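Local coordinates for ABC-type transport auxiliary lipoprotein component domain-containing protein (Xanthomonas campestris pv. campestris, PDB 2IQI) that is of unknown function but is probably an auxiliary lipoprotein component of an ABC-type transport system, at residues R41-P46 and I105-F110; E74-R79 and Q168-L173; A140-T145 and V174-I179. One frame throughout, in Å; residues are numbered along the deposited sequence.

Contact 1. Residues R41-P46 and I105-F110; sequences RIIDSP and IDVRRF
Ile43 reaches out of the 41-46 turn and lays both of its branches against strand 105-110. At the end of the long branch, Ile43 CD1 meets the strand's backbone, lying 3.4 Å from Val107 O and at a similar distance from Arg108 O. The short branch bears on side chains instead: Ile43 CG2 sits 3.8 Å from Val107 CG1 and 3.9 Å from Phe110 CB. With CG1 beside the backbone N (chi1 -73°) and CD1 extended from it, one branch is sent at the peptide groups while the other settles between the valine methyl and the phenylalanine methylene. The valine is approached at a slant, the phenylalanine at about a right angle. Phe110 gives only its CB here; its ring turns away toward helix 155-185, where it lies nearly parallel to the ring of Phe162.

Farther out, both partners meet other parts of the chain. Asp44 OD1 is hydrogen-bonded to Thr70 OG1, which links the turn to helix 69-82. Leu73 of that helix also packs on Val107. On the strand, the CB atoms of Arg108 and Arg109 point away from the 41-46 loop, and both residues form salt bridges with Glu125, Arg108 through NH1 to OE2 and Arg109 through NE to OE1. The two consecutive arginines face that single residue of the antiparallel strand 121-132, and the arrangement is a classic beta bulge, with Ile43 packed against the bulged strand from the side to which Val107 and Phe110 direct their CB atoms.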
loop_
_atom_site.group_PDB
_atom_site.type_symbol
_atom_site.label_atom_id
_atom_site.label_comp_id
_atom_site.label_asym_id
_atom_site.label_seq_id
_atom_site.Cartn_x
_atom_site.Cartn_y
_atom_site.Cartn_z
ATOM N N ARG A 41 -11.698 -4.529 9.940
ATOM C CA ARG A 41 -11.070 -4.225 11.236
ATOM C C ARG A 41 -9.827 -5.046 11.556
ATOM O O ARG A 41 -8.911 -4.563 12.203
ATOM C CB ARG A 41 -12.078 -4.344 12.375
ATOM C CG ARG A 41 -12.437 -3.001 12.953
ATOM C CD ARG A 41 -13.700 -3.076 13.789
ATOM N NE ARG A 41 -14.332 -1.753 13.803
ATOM C CZ ARG A 41 -15.191 -1.315 14.724
ATOM N NH1 ARG A 41 -15.544 -2.096 15.745
ATOM N NH2 ARG A 41 -15.692 -0.083 14.621
ATOM N N ILE A 42 -9.822 -6.286 11.088
ATOM C CA ILE A 42 -8.717 -7.196 11.276
ATOM C C ILE A 42 -7.402 -6.718 10.574
ATOM O O ILE A 42 -6.298 -6.961 11.077
ATOM C CB ILE A 42 -9.167 -8.625 10.871
ATOM C CG1 ILE A 42 -8.225 -9.703 11.420
ATOM C CG2 ILE A 42 -9.384 -8.753 9.340
ATOM C CD1 ILE A 42 -8.922 -11.076 11.620
ATOM N N ILE A 43 -7.532 -6.030 9.436
ATOM C CA ILE A 43 -6.384 -5.490 8.710
ATOM C C ILE A 43 -6.005 -4.153 9.322
ATOM O O ILE A 43 -4.830 -3.794 9.448
ATOM C CB ILE A 43 -6.748 -5.214 7.242
ATOM C CG1 ILE A 43 -6.891 -6.518 6.451
ATOM C CG2 ILE A 43 -5.721 -4.292 6.582
ATOM C CD1 ILE A 43 -7.207 -6.269 4.988
ATOM N N ASP A 44 -7.037 -3.417 9.698
ATOM C CA ASP A 44 -6.916 -2.060 10.173
ATOM C C ASP A 44 -6.650 -2.025 11.670
ATOM O O ASP A 44 -7.217 -1.195 12.389
ATOM C CB ASP A 44 -8.233 -1.349 9.875
ATOM C CG ASP A 44 -8.092 0.135 9.833
ATOM O OD1 ASP A 44 -6.942 0.624 9.719
ATOM O OD2 ASP A 44 -9.144 0.800 9.929
ATOM N N SER A 45 -5.833 -2.960 12.150
ATOM C CA SER A 45 -5.414 -2.965 13.519
ATOM C C SER A 45 -3.887 -2.771 13.517
ATOM O O SER A 45 -3.247 -2.851 12.461
ATOM C CB SER A 45 -5.808 -4.285 14.159
ATOM O OG SER A 45 -4.758 -5.236 14.034
ATOM N N PRO A 46 -3.293 -2.434 14.674
ATOM C CA PRO A 46 -1.836 -2.548 14.712
ATOM C C PRO A 46 -1.318 -4.009 14.802
ATOM O O PRO A 46 -0.090 -4.248 14.871
ATOM C CB PRO A 46 -1.445 -1.704 15.940
ATOM C CG PRO A 46 -2.628 -1.769 16.828
ATOM C CD PRO A 46 -3.838 -1.849 15.913
ATOM N N ILE A 105 -8.004 3.707 -1.992
ATOM C CA ILE A 105 -7.470 2.366 -1.856
ATOM C C ILE A 105 -8.330 1.511 -0.937
ATOM O O ILE A 105 -8.669 1.911 0.141
ATOM C CB ILE A 105 -6.025 2.411 -1.338
ATOM C CG1 ILE A 105 -5.137 3.213 -2.279
ATOM C CG2 ILE A 105 -5.431 1.033 -1.293
ATOM C CD1 ILE A 105 -3.822 3.634 -1.632
ATOM N N ASP A 106 -8.707 0.327 -1.386
ATOM C CA ASP A 106 -9.358 -0.643 -0.518
ATOM C C ASP A 106 -8.337 -1.763 -0.328
ATOM O O ASP A 106 -7.836 -2.304 -1.325
ATOM C CB ASP A 106 -10.623 -1.158 -1.162
ATOM C CG ASP A 106 -11.449 -2.016 -0.234
ATOM O OD1 ASP A 106 -11.745 -1.564 0.914
ATOM O OD2 ASP A 106 -11.829 -3.148 -0.667
ATOM N N VAL A 107 -7.991 -2.053 0.934
ATOM C CA VAL A 107 -6.994 -3.080 1.283
ATOM C C VAL A 107 -7.677 -4.429 1.558
ATOM O O VAL A 107 -8.595 -4.500 2.393
ATOM C CB VAL A 107 -6.178 -2.673 2.498
ATOM C CG1 VAL A 107 -5.230 -3.782 2.892
ATOM C CG2 VAL A 107 -5.405 -1.399 2.201
ATOM N N ARG A 108 -7.252 -5.474 0.836
ATOM C CA ARG A 108 -7.945 -6.772 0.858
ATOM C C ARG A 108 -7.223 -7.780 1.731
ATOM O O ARG A 108 -7.845 -8.514 2.491
ATOM C CB ARG A 108 -8.089 -7.328 -0.547
ATOM C CG ARG A 108 -8.883 -6.441 -1.497
ATOM C CD ARG A 108 -8.818 -7.061 -2.860
ATOM N NE ARG A 108 -9.697 -6.457 -3.848
ATOM C CZ ARG A 108 -9.790 -6.876 -5.123
ATOM N NH1 ARG A 108 -9.039 -7.901 -5.545
ATOM N NH2 ARG A 108 -10.652 -6.294 -5.983
ATOM N N ARG A 109 -5.899 -7.807 1.604
ATOM C CA ARG A 109 -5.053 -8.669 2.401
ATOM C C ARG A 109 -3.840 -7.895 2.851
ATOM O O ARG A 109 -3.241 -7.143 2.061
ATOM C CB ARG A 109 -4.683 -9.934 1.620
ATOM C CG ARG A 109 -5.906 -10.891 1.494
ATOM C CD ARG A 109 -5.507 -12.228 1.070
ATOM N NE ARG A 109 -4.786 -12.165 -0.194
ATOM C CZ ARG A 109 -3.683 -12.865 -0.450
ATOM N NH1 ARG A 109 -3.165 -13.672 0.483
ATOM N NH2 ARG A 109 -3.086 -12.756 -1.618
ATOM N N PHE A 110 -3.539 -8.017 4.145
ATOM C CA PHE A 110 -2.305 -7.507 4.743
ATOM C C PHE A 110 -1.812 -8.577 5.756
ATOM O O PHE A 110 -2.161 -8.560 6.959
ATOM C CB PHE A 110 -2.563 -6.173 5.427
ATOM C CG PHE A 110 -1.351 -5.310 5.531
ATOM C CD1 PHE A 110 -0.419 -5.518 6.533
ATOM C CD2 PHE A 110 -1.133 -4.286 4.617
ATOM C CE1 PHE A 110 0.708 -4.729 6.609
ATOM C CE2 PHE A 110 -0.027 -3.488 4.697
ATOM C CZ PHE A 110 0.903 -3.718 5.684
#

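Contact 2. Residues E74-R79 and Q168-L173; sequences EDSVVR and QVTTEL
Thr170 points at Ser76 and Val77 where two helices, 69-82 and 155-185, cross against the same beta sheet. The short segments have axes 9.5 Å apart at closest approach and a signed crossing angle of -46°, a geometry consistent with ridges-into-grooves packing of an alpha-helical pair. The backbones come nearest at Val77 and Thr170, whose CA atoms are 5.7 Å apart; small side chains, Ser76, Val77 and Thr170, lie at the closest point.

The contact between the helices is made by van der Waals packing. Both branches of Thr170 are used. Thr170 CG2, which chi1 (-60°, measured to OG1) puts anti to the backbone N, lies against the opposite backbone, 3.5 Å from Ser76 O and 3.9 Å from Val77 CA. Thr170 OG1 lies 3.4 Å from Ser76 CB. Toward the sheet, Ile105 packs on both Val77 and Leu173, and Leu126 and Ala128 touch the leucine as well.

The polar atoms at the crossing are satisfied within their own helices. Ser76 OG bonds to Met72 O and Thr170 OG1 to Leu166 O, each back to the carbonyl four residues earlier, so these buried hydroxyls have partners without bonding across the crossing.

Asp75 and Arg79 on one helix, and Gln168 and Glu172 on the other, pair within their own helices. Arg79 NH2 and Asp75 OD2, 3.1 Å apart, form an ion pair of charges only: the oxygen lies well out of the guanidinium plane, while Asp75 CB covers a guanidinium face. Asp75 is also salt-bridged to Arg92. Gln168 NE2 donates to Glu172 OE2 over 3.1 Å, in its amide plane and nearly straight at 164°. On the sheet side of the crossing, Val77 CG2 and Leu173 CD1 meet at 3.9 Å, the side chains crossing at about a right angle.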
loop_
_atom_site.group_PDB
_atom_site.type_symbol
_atom_site.label_atom_id
_atom_site.label_comp_id
_atom_site.label_asym_id
_atom_site.label_seq_id
_atom_site.Cartn_x
_atom_site.Cartn_y
_atom_site.Cartn_z
ATOM N N GLU A 74 -1.402 4.478 3.927
ATOM C CA GLU A 74 -1.640 5.904 3.727
ATOM C C GLU A 74 -0.360 6.781 3.844
ATOM O O GLU A 74 -0.147 7.687 3.058
ATOM C CB GLU A 74 -2.727 6.358 4.674
ATOM C CG GLU A 74 -3.373 7.654 4.302
ATOM C CD GLU A 74 -4.058 8.312 5.492
ATOM O OE1 GLU A 74 -4.537 7.564 6.397
ATOM O OE2 GLU A 74 -4.110 9.581 5.522
ATOM N N ASP A 75 0.511 6.518 4.792
ATOM C CA ASP A 75 1.727 7.316 4.845
ATOM C C ASP A 75 2.734 6.972 3.747
ATOM O O ASP A 75 3.478 7.846 3.330
ATOM C CB ASP A 75 2.421 7.259 6.231
ATOM C CG ASP A 75 1.600 7.909 7.334
ATOM O OD1 ASP A 75 0.445 8.324 7.043
ATOM O OD2 ASP A 75 2.102 8.002 8.491
ATOM N N SER A 76 2.793 5.725 3.292
ATOM C CA SER A 76 3.801 5.387 2.302
ATOM C C SER A 76 3.480 6.057 1.022
ATOM O O SER A 76 4.376 6.577 0.338
ATOM C CB SER A 76 3.837 3.887 2.041
ATOM O OG SER A 76 4.356 3.276 3.190
ATOM N N VAL A 77 2.188 6.007 0.704
ATOM C CA VAL A 77 1.673 6.448 -0.570
ATOM C C VAL A 77 1.891 7.956 -0.720
ATOM O O VAL A 77 2.510 8.411 -1.704
ATOM C CB VAL A 77 0.196 6.030 -0.766
ATOM C CG1 VAL A 77 -0.429 6.812 -1.892
ATOM C CG2 VAL A 77 0.123 4.555 -1.080
ATOM N N VAL A 78 1.420 8.706 0.281
ATOM C CA VAL A 78 1.531 10.151 0.308
ATOM C C VAL A 78 2.993 10.580 0.377
ATOM O O VAL A 78 3.412 11.452 -0.369
ATOM C CB VAL A 78 0.780 10.729 1.495
ATOM C CG1 VAL A 78 1.240 12.144 1.749
ATOM C CG2 VAL A 78 -0.687 10.702 1.238
ATOM N N ARG A 79 3.781 9.963 1.250
ATOM C CA ARG A 79 5.202 10.273 1.258
ATOM C C ARG A 79 5.852 9.969 -0.060
ATOM O O ARG A 79 6.656 10.768 -0.510
ATOM C CB ARG A 79 5.933 9.601 2.406
ATOM C CG ARG A 79 5.312 10.063 3.701
ATOM C CD ARG A 79 6.009 9.714 4.977
ATOM N NE ARG A 79 5.127 10.245 6.012
ATOM C CZ ARG A 79 4.968 9.728 7.226
ATOM N NH1 ARG A 79 5.659 8.651 7.567
ATOM N NH2 ARG A 79 4.107 10.289 8.073
ATOM N N GLN A 168 7.394 -2.133 -2.665
ATOM C CA GLN A 168 6.993 -2.525 -4.022
ATOM C C GLN A 168 5.549 -2.128 -4.406
ATOM O O GLN A 168 5.363 -1.591 -5.495
ATOM C CB GLN A 168 7.278 -4.000 -4.297
ATOM C CG GLN A 168 6.818 -4.456 -5.645
ATOM C CD GLN A 168 7.004 -5.960 -5.896
ATOM O OE1 GLN A 168 7.840 -6.612 -5.279
ATOM N NE2 GLN A 168 6.231 -6.500 -6.832
ATOM N N VAL A 169 4.546 -2.343 -3.539
ATOM C CA VAL A 169 3.160 -1.973 -3.902
ATOM C C VAL A 169 3.004 -0.465 -4.025
ATOM O O VAL A 169 2.323 -0.009 -4.938
ATOM C CB VAL A 169 2.013 -2.651 -3.012
ATOM C CG1 VAL A 169 1.769 -1.951 -1.686
ATOM C CG2 VAL A 169 0.713 -2.748 -3.783
ATOM N N THR A 170 3.645 0.296 -3.125
ATOM C CA THR A 170 3.573 1.754 -3.132
ATOM C C THR A 170 4.188 2.246 -4.445
ATOM O O THR A 170 3.678 3.173 -5.055
ATOM C CB THR A 170 4.343 2.377 -1.929
ATOM O OG1 THR A 170 3.786 1.906 -0.702
ATOM C CG2 THR A 170 4.297 3.886 -1.927
ATOM N N THR A 171 5.280 1.615 -4.885
ATOM C CA THR A 171 5.953 2.027 -6.128
ATOM C C THR A 171 5.009 1.796 -7.321
ATOM O O THR A 171 4.978 2.574 -8.299
ATOM C CB THR A 171 7.283 1.264 -6.334
ATOM O OG1 THR A 171 8.176 1.576 -5.266
ATOM C CG2 THR A 171 7.927 1.679 -7.571
ATOM N N GLU A 172 4.246 0.717 -7.252
ATOM C CA GLU A 172 3.351 0.402 -8.341
ATOM C C GLU A 172 2.157 1.360 -8.308
ATOM O O GLU A 172 1.592 1.681 -9.344
ATOM C CB GLU A 172 2.927 -1.075 -8.288
ATOM C CG GLU A 172 4.007 -2.071 -8.739
ATOM C CD GLU A 172 3.634 -3.590 -8.521
ATOM O OE1 GLU A 172 2.415 -3.988 -8.484
ATOM O OE2 GLU A 172 4.606 -4.402 -8.409
ATOM N N LEU A 173 1.787 1.819 -7.121
ATOM C CA LEU A 173 0.613 2.672 -6.991
ATOM C C LEU A 173 0.889 4.066 -7.513
ATOM O O LEU A 173 0.150 4.607 -8.324
ATOM C CB LEU A 173 0.201 2.788 -5.536
ATOM C CG LEU A 173 -0.755 1.731 -5.048
ATOM C CD1 LEU A 173 -0.838 1.695 -3.498
ATOM C CD2 LEU A 173 -2.060 2.142 -5.695
#

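Contact 3. Residues A140-T145 and V174-I179; sequences ASRTFT and VGWTLI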
loop_
_atom_site.group_PDB
_atom_site.type_symbol
_atom_site.label_atom_id
_atom_site.label_comp_id
_atom_site.label_asym_id
_atom_site.label_seq_id
_atom_site.Cartn_x
_atom_site.Cartn_y
_atom_site.Cartn_z
ATOM N N ALA A 140 -10.171 4.923 -13.638
ATOM C CA ALA A 140 -9.715 3.540 -13.767
ATOM C C ALA A 140 -9.572 2.926 -12.381
ATOM O O ALA A 140 -9.691 3.600 -11.343
ATOM C CB ALA A 140 -8.402 3.459 -14.484
ATOM N N SER A 141 -9.319 1.628 -12.383
ATOM C CA SER A 141 -9.330 0.828 -11.194
ATOM C C SER A 141 -8.332 -0.248 -11.495
ATOM O O SER A 141 -8.183 -0.618 -12.656
ATOM C CB SER A 141 -10.708 0.222 -10.993
ATOM O OG SER A 141 -10.892 -0.134 -9.623
ATOM N N ARG A 142 -7.632 -0.728 -10.469
ATOM C CA ARG A 142 -6.635 -1.769 -10.628
ATOM C C ARG A 142 -6.331 -2.466 -9.322
ATOM O O ARG A 142 -6.113 -1.834 -8.297
ATOM C CB ARG A 142 -5.335 -1.217 -11.204
ATOM C CG ARG A 142 -4.336 -2.314 -11.373
ATOM C CD ARG A 142 -3.065 -1.917 -12.017
ATOM N NE ARG A 142 -3.242 -1.676 -13.436
ATOM C CZ ARG A 142 -2.242 -1.383 -14.260
ATOM N NH1 ARG A 142 -0.983 -1.322 -13.802
ATOM N NH2 ARG A 142 -2.494 -1.163 -15.543
ATOM N N THR A 143 -6.279 -3.791 -9.386
ATOM C CA THR A 143 -5.870 -4.625 -8.268
ATOM C C THR A 143 -4.368 -4.826 -8.317
ATOM O O THR A 143 -3.827 -5.106 -9.367
ATOM C CB THR A 143 -6.625 -5.933 -8.315
ATOM O OG1 THR A 143 -7.997 -5.641 -8.053
ATOM C CG2 THR A 143 -6.133 -6.916 -7.268
ATOM N N PHE A 144 -3.705 -4.609 -7.187
ATOM C CA PHE A 144 -2.262 -4.810 -7.038
ATOM C C PHE A 144 -2.075 -5.888 -5.996
ATOM O O PHE A 144 -2.639 -5.751 -4.924
ATOM C CB PHE A 144 -1.582 -3.523 -6.538
ATOM C CG PHE A 144 -1.601 -2.392 -7.531
ATOM C CD1 PHE A 144 -0.561 -2.223 -8.431
ATOM C CD2 PHE A 144 -2.675 -1.492 -7.564
ATOM C CE1 PHE A 144 -0.590 -1.170 -9.338
ATOM C CE2 PHE A 144 -2.707 -0.441 -8.456
ATOM C CZ PHE A 144 -1.650 -0.271 -9.355
ATOM N N THR A 145 -1.295 -6.927 -6.293
ATOM C CA THR A 145 -0.952 -7.969 -5.324
ATOM C C THR A 145 0.561 -8.086 -5.248
ATOM O O THR A 145 1.204 -8.325 -6.252
ATOM C CB THR A 145 -1.470 -9.417 -5.734
ATOM O OG1 THR A 145 -2.794 -9.350 -6.262
ATOM C CG2 THR A 145 -1.478 -10.348 -4.555
ATOM N N VAL A 174 1.968 4.630 -7.012
ATOM C CA VAL A 174 2.371 5.938 -7.362
ATOM C C VAL A 174 2.481 6.084 -8.878
ATOM O O VAL A 174 1.999 7.079 -9.451
ATOM C CB VAL A 174 3.660 6.270 -6.645
ATOM C CG1 VAL A 174 4.358 7.450 -7.295
ATOM C CG2 VAL A 174 3.353 6.592 -5.195
ATOM N N GLY A 175 3.085 5.089 -9.529
ATOM C CA GLY A 175 3.429 5.186 -10.928
ATOM C C GLY A 175 2.167 5.043 -11.712
ATOM O O GLY A 175 2.007 5.646 -12.759
ATOM N N TRP A 176 1.233 4.265 -11.201
ATOM C CA TRP A 176 0.009 4.022 -11.952
ATOM C C TRP A 176 -0.916 5.193 -11.788
ATOM O O TRP A 176 -1.734 5.442 -12.660
ATOM C CB TRP A 176 -0.647 2.753 -11.466
ATOM C CG TRP A 176 -1.953 2.495 -11.981
ATOM C CD1 TRP A 176 -2.266 1.836 -13.139
ATOM C CD2 TRP A 176 -3.188 2.826 -11.352
ATOM N NE1 TRP A 176 -3.638 1.761 -13.279
ATOM C CE2 TRP A 176 -4.223 2.374 -12.198
ATOM C CE3 TRP A 176 -3.529 3.498 -10.168
ATOM C CZ2 TRP A 176 -5.574 2.555 -11.882
ATOM C CZ3 TRP A 176 -4.888 3.680 -9.860
ATOM C CH2 TRP A 176 -5.882 3.205 -10.705
ATOM N N THR A 177 -0.802 5.891 -10.662
ATOM C CA THR A 177 -1.634 7.051 -10.377
ATOM C C THR A 177 -1.217 8.224 -11.245
ATOM O O THR A 177 -2.057 8.889 -11.833
ATOM C CB THR A 177 -1.536 7.470 -8.903
ATOM O OG1 THR A 177 -1.906 6.355 -8.103
ATOM C CG2 THR A 177 -2.501 8.636 -8.598
ATOM N N LEU A 178 0.085 8.461 -11.322
ATOM C CA LEU A 178 0.617 9.506 -12.165
ATOM C C LEU A 178 0.331 9.246 -13.619
ATOM O O LEU A 178 -0.050 10.164 -14.318
ATOM C CB LEU A 178 2.110 9.658 -11.983
ATOM C CG LEU A 178 2.515 10.035 -10.579
ATOM C CD1 LEU A 178 3.980 10.103 -10.605
ATOM C CD2 LEU A 178 1.875 11.375 -10.118
ATOM N N ILE A 179 0.552 8.023 -14.097
ATOM C CA ILE A 179 0.379 7.747 -15.529
ATOM C C ILE A 179 -1.109 7.774 -15.885
ATOM O O ILE A 179 -1.506 8.475 -16.834
ATOM C CB ILE A 179 1.095 6.444 -15.955
ATOM C CG1 ILE A 179 2.595 6.705 -15.964
ATOM C CG2 ILE A 179 0.604 5.921 -17.312
ATOM C CD1 ILE A 179 3.417 5.470 -16.044
#
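Trp176 of the helix stands its indole on strand 140-145 and is touched in turn by Ala140, Arg142 and Phe144, whose side chains share one side of the strand. With its CG anti to the backbone N and the ring turned across that bond, the indole reaches away from the helix and down to the sheet. Its far, six-membered end meets the strand edge-on: Ala140 O and Ser141 N lie near the ring plane, and Ala140 CB comes within 3.9 Å of Trp176 CZ2.

Arg142 and Phe144 approach over the same face of the indole. The arginine begins extended and then bends at chi3 (-73°), which turns its end past the CD1 rim of the indole, with Trp176 CD1 over the centre of one guanidinium face. Along the way Arg142 CB passes 3.8 Å from Trp176 CZ2, and Arg142 CD makes a CH-pi contact over the five-membered ring, 3.9 Å from Trp176 NE1. The guanidinium is tilted by 41° to the indole, with Arg142 CZ 3.4 Å from Trp176 CD1. Arg142 NE and Trp176 NE1 are neighbours as well, but both are donors and do not bond.

Phe144 completes the cluster with a T-shaped stack. It presents its edge to the indole face, with the centroids of its ring and the five-membered ring 5.5 Å apart and the planes at 79°; its leading atom, Phe144 CZ, lies 3.8 Å from Trp176 CB. Arg142 CG in turn covers one face of the phenylalanine ring near its rim, so the arginine's aliphatic part touches both aromatic groups.

The indole also touches Ala128 of the neighbouring strand 121-132. Strand and helix run nearly antiparallel, and the axes of the two short segments come within 10.6 Å, as in the alpha/beta packing of a long helix laid along a beta hairpin.

Contacts 1, 2 and 3 lie in one layered fold, with a loop and two helices packed on a shared sheet. Contacts 2 and 3 are the nearest pair, their centres about 10 Å apart; both use helix 155-185, and Phe144 of contact 3 packs on Val169, Glu172 and Leu173 of contact 2. Contact 1 lies about 15 Å from contact 2, centre to centre, yet the two touch, with Ile105 CD1 4.0 Å from Leu173 CD1. Contacts 1 and 3 are about 18 Å apart between centres and reach the same sheet, where Arg108 and Arg109 touch Thr143 and Thr145 respectively.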